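Local coordinates for protein chitinase (Thermococcus chitonophagus, PDB 5XSW) that probably hydrolyses internal glycosidic links of chitin as an archaeal endochitinase, here the C-terminal part of a longer protein that joins a beta-sandwich-like N-terminal region to a helical sugar-binding domain, at residues A[49-58]-A[66-74]. Numbering follows the deposited sequence.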
loop_
_atom_site.group_PDB
_atom_site.type_symbol
_atom_site.label_atom_id
_atom_site.label_comp_id
_atom_site.label_asym_id
_atom_site.label_seq_id
_atom_site.Cartn_x
_atom_site.Cartn_y
_atom_site.Cartn_z
ATOM N N ILE A 49 -20.847 31.459 2.727
ATOM C CA ILE A 49 -19.989 30.751 3.665
ATOM C C ILE A 49 -18.593 30.811 3.059
ATOM O O ILE A 49 -18.391 30.317 1.935
ATOM C CB ILE A 49 -20.439 29.283 3.854
ATOM C CG1 ILE A 49 -21.873 29.205 4.357
ATOM C CG2 ILE A 49 -19.481 28.529 4.774
ATOM C CD1 ILE A 49 -22.361 27.763 4.631
ATOM N N LYS A 50 -17.668 31.450 3.760
ATOM C CA LYS A 50 -16.316 31.687 3.233
ATOM C C LYS A 50 -15.294 31.397 4.286
ATOM O O LYS A 50 -15.623 31.393 5.480
ATOM C CB LYS A 50 -16.157 33.136 2.758
ATOM C CG LYS A 50 -17.154 33.511 1.655
ATOM C CD LYS A 50 -16.919 34.950 1.182
ATOM C CE LYS A 50 -17.739 35.271 -0.059
ATOM N NZ LYS A 50 -17.406 36.635 -0.589
ATOM N N TYR A 51 -14.049 31.136 3.879
ATOM C CA TYR A 51 -12.989 30.986 4.877
ATOM C C TYR A 51 -12.507 32.344 5.280
ATOM O O TYR A 51 -12.438 33.229 4.441
ATOM C CB TYR A 51 -11.783 30.183 4.365
ATOM C CG TYR A 51 -12.091 28.751 4.030
ATOM C CD1 TYR A 51 -12.500 27.853 5.030
ATOM C CD2 TYR A 51 -11.942 28.284 2.742
ATOM C CE1 TYR A 51 -12.789 26.535 4.727
ATOM C CE2 TYR A 51 -12.217 26.962 2.421
ATOM C CZ TYR A 51 -12.630 26.093 3.426
ATOM O OH TYR A 51 -12.898 24.795 3.125
ATOM N N ALA A 52 -12.136 32.484 6.547
ATOM C CA ALA A 52 -11.705 33.763 7.063
ATOM C C ALA A 52 -10.446 34.240 6.366
ATOM O O ALA A 52 -10.252 35.447 6.215
ATOM C CB ALA A 52 -11.477 33.685 8.552
ATOM N N ASP A 53 -9.585 33.294 5.973
ATOM C CA ASP A 53 -8.309 33.627 5.352
ATOM C C ASP A 53 -8.336 33.458 3.831
ATOM O O ASP A 53 -7.298 33.271 3.207
ATOM C CB ASP A 53 -7.151 32.804 5.991
ATOM C CG ASP A 53 -7.375 31.259 5.965
ATOM O OD1 ASP A 53 -8.470 30.771 5.561
ATOM O OD2 ASP A 53 -6.431 30.530 6.394
ATOM N N GLY A 54 -9.518 33.565 3.231
ATOM C CA GLY A 54 -9.652 33.544 1.789
ATOM C C GLY A 54 -10.150 32.225 1.243
ATOM O O GLY A 54 -9.919 31.174 1.835
ATOM N N GLY A 55 -10.823 32.283 0.102
ATOM C CA GLY A 55 -11.439 31.112 -0.498
ATOM C C GLY A 55 -12.738 30.751 0.210
ATOM O O GLY A 55 -13.136 31.400 1.167
ATOM N N GLU A 56 -13.399 29.707 -0.257
ATOM C CA GLU A 56 -14.636 29.266 0.352
ATOM C C GLU A 56 -14.788 27.752 0.197
ATOM O O GLU A 56 -14.415 27.183 -0.836
ATOM C CB GLU A 56 -15.834 29.989 -0.279
ATOM C CG GLU A 56 -16.115 29.618 -1.744
ATOM C CD GLU A 56 -17.213 30.476 -2.395
ATOM O OE1 GLU A 56 -17.647 30.150 -3.525
ATOM O OE2 GLU A 56 -17.652 31.469 -1.778
ATOM N N PRO A 57 -15.363 27.100 1.215
ATOM C CA PRO A 57 -15.758 25.706 1.065
ATOM C C PRO A 57 -16.947 25.586 0.140
ATOM O O PRO A 57 -17.435 26.575 -0.374
ATOM C CB PRO A 57 -16.116 25.290 2.500
ATOM C CG PRO A 57 -16.648 26.583 3.108
ATOM C CD PRO A 57 -15.722 27.636 2.545
ATOM N N VAL A 58 -17.394 24.360 -0.081
ATOM C CA VAL A 58 -18.618 24.069 -0.801
ATOM C C VAL A 58 -19.732 23.873 0.238
ATOM O O VAL A 58 -19.454 23.411 1.351
ATOM C CB VAL A 58 -18.456 22.785 -1.665
ATOM C CG1 VAL A 58 -19.800 22.246 -2.137
ATOM C CG2 VAL A 58 -17.510 23.049 -2.826
ATOM N N VAL A 66 -27.967 22.667 6.546
ATOM C CA VAL A 66 -26.883 23.155 5.683
ATOM C C VAL A 66 -25.669 22.190 5.855
ATOM O O VAL A 66 -25.326 21.839 6.970
ATOM C CB VAL A 66 -26.461 24.594 6.044
ATOM C CG1 VAL A 66 -25.324 25.096 5.119
ATOM C CG2 VAL A 66 -27.669 25.581 5.918
ATOM N N THR A 67 -25.055 21.770 4.758
ATOM C CA THR A 67 -23.890 20.848 4.821
ATOM C C THR A 67 -22.675 21.517 4.202
ATOM O O THR A 67 -22.716 21.878 3.018
ATOM C CB THR A 67 -24.184 19.561 4.081
ATOM O OG1 THR A 67 -25.400 19.002 4.610
ATOM C CG2 THR A 67 -22.950 18.530 4.239
ATOM N N ILE A 68 -21.635 21.733 5.008
ATOM C CA ILE A 68 -20.412 22.353 4.537
ATOM C C ILE A 68 -19.400 21.253 4.194
ATOM O O ILE A 68 -19.107 20.409 5.045
ATOM C CB ILE A 68 -19.791 23.263 5.566
ATOM C CG1 ILE A 68 -20.743 24.448 5.898
ATOM C CG2 ILE A 68 -18.434 23.793 5.041
ATOM C CD1 ILE A 68 -20.290 25.149 7.192
ATOM N N ASP A 69 -18.894 21.276 2.968
ATOM C CA ASP A 69 -17.853 20.326 2.504
ATOM C C ASP A 69 -16.529 21.091 2.396
ATOM O O ASP A 69 -16.436 22.028 1.624
ATOM C CB ASP A 69 -18.288 19.705 1.168
ATOM C CG ASP A 69 -17.236 18.733 0.553
ATOM O OD1 ASP A 69 -16.139 18.606 1.082
ATOM O OD2 ASP A 69 -17.543 18.140 -0.488
ATOM N N LEU A 70 -15.529 20.716 3.203
ATOM C CA LEU A 70 -14.282 21.442 3.251
ATOM C C LEU A 70 -13.335 21.072 2.096
ATOM O O LEU A 70 -12.257 21.644 2.002
ATOM C CB LEU A 70 -13.568 21.200 4.580
ATOM C CG LEU A 70 -14.334 21.630 5.835
ATOM C CD1 LEU A 70 -13.606 21.150 7.095
ATOM C CD2 LEU A 70 -14.488 23.196 5.847
ATOM N N THR A 71 -13.773 20.135 1.259
ATOM C CA THR A 71 -13.034 19.639 0.077
ATOM C C THR A 71 -11.550 19.466 0.394
ATOM O O THR A 71 -11.199 18.608 1.193
ATOM C CB THR A 71 -13.260 20.558 -1.201
ATOM O OG1 THR A 71 -12.667 21.847 -1.025
ATOM C CG2 THR A 71 -14.731 20.709 -1.479
ATOM N N TRP A 72 -10.674 20.302 -0.145
ATOM C CA TRP A 72 -9.239 20.058 0.026
ATOM C C TRP A 72 -8.807 20.422 1.402
ATOM O O TRP A 72 -7.716 20.087 1.830
ATOM C CB TRP A 72 -8.440 20.841 -1.026
ATOM C CG TRP A 72 -8.459 22.323 -0.809
ATOM C CD1 TRP A 72 -9.364 23.239 -1.323
ATOM C CD2 TRP A 72 -7.528 23.075 -0.018
ATOM N NE1 TRP A 72 -9.038 24.518 -0.880
ATOM C CE2 TRP A 72 -7.923 24.438 -0.079
ATOM C CE3 TRP A 72 -6.420 22.725 0.764
ATOM C CZ2 TRP A 72 -7.232 25.442 0.599
ATOM C CZ3 TRP A 72 -5.735 23.722 1.435
ATOM C CH2 TRP A 72 -6.140 25.066 1.346
ATOM N N ARG A 73 -9.674 21.078 2.159
ATOM C CA ARG A 73 -9.235 21.509 3.497
ATOM C C ARG A 73 -9.796 20.664 4.672
ATOM O O ARG A 73 -9.754 21.083 5.852
ATOM C CB ARG A 73 -9.616 22.990 3.660
ATOM C CG ARG A 73 -8.538 23.812 4.190
ATOM C CD ARG A 73 -8.796 25.319 3.974
ATOM N NE ARG A 73 -8.019 26.020 4.985
ATOM C CZ ARG A 73 -8.041 27.330 5.186
ATOM N NH1 ARG A 73 -7.285 27.836 6.136
ATOM N NH2 ARG A 73 -8.818 28.111 4.439
ATOM N N GLY A 74 -10.266 19.455 4.369
ATOM C CA GLY A 74 -10.891 18.624 5.376
ATOM C C GLY A 74 -9.979 17.836 6.302
ATOM O O GLY A 74 -10.478 17.089 7.173
HETATM O O HOH W 1 -12.521 24.356 0.680
#
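Arg-73 reaches over one face of the Tyr-51 ring to grip the carboxylate of Asp-53. The salt bridge is end-on and two-pronged: Arg-73 NH1 donates to the syn lone pair of Asp-53 OD2 (2.8 Å) and Arg-73 NH2 to Asp-53 OD1 (2.9 Å). Carboxylate and guanidinium are nearly coplanar, 28° apart. The Arg-73 chain, extended from CG to NE, runs antiparallel to the tyrosine side chain over its face; its CD makes a CH-pi contact and its CZ a cation-pi contact, 4.6 Å from the Tyr-51 ring centroid. The guanidinium is tilted 56° from the ring, with NH2 nearest, toward the rim by CG. Pro-57 CD covers the opposite face, 3.5 Å above the ring plane, which leaves the tyrosine sandwiched. Were Arg-73 replaced by an alanine, the Asp-53 carboxylate would probably lose its cationic mate and the ring its cover on that face.

At the edge of that ring, CD2 of Leu-70 lies 3.5 Å from Tyr-51 OH, and a water bonded to the hydroxyl donates to Leu-70 O. Further along, Ile-49 CD1 meets Val-66 CG1 and Ile-68 CG1, and Pro-57 CB lies beside Ile-68 CG2. With CG1 anti to the carbonyl carbon and chi2 extended (-177°), Ile-49 brings CD1 to both partners.

Backbone bonds join Val-58 and Asp-69 as an antiparallel hydrogen-bonded pair: Val-58 N to Asp-69 O, and Asp-69 N to Val-58 O at 2.7 Å. Asp-69 OD1 also accepts from Thr-71 N, from above its carboxylate plane, and pairs with Arg-482 of helix 475-482.

An Asx turn at Asp-69 follows strand 65-69, which forms a hairpin with 58-62. Ile-49, from the sheet of strand 45-51, packs on this second sheet, consistent with a beta-sandwich; the salt bridge ties loops at its rim, Asp-53 lying in the type I turn Tyr-51 to Gly-54.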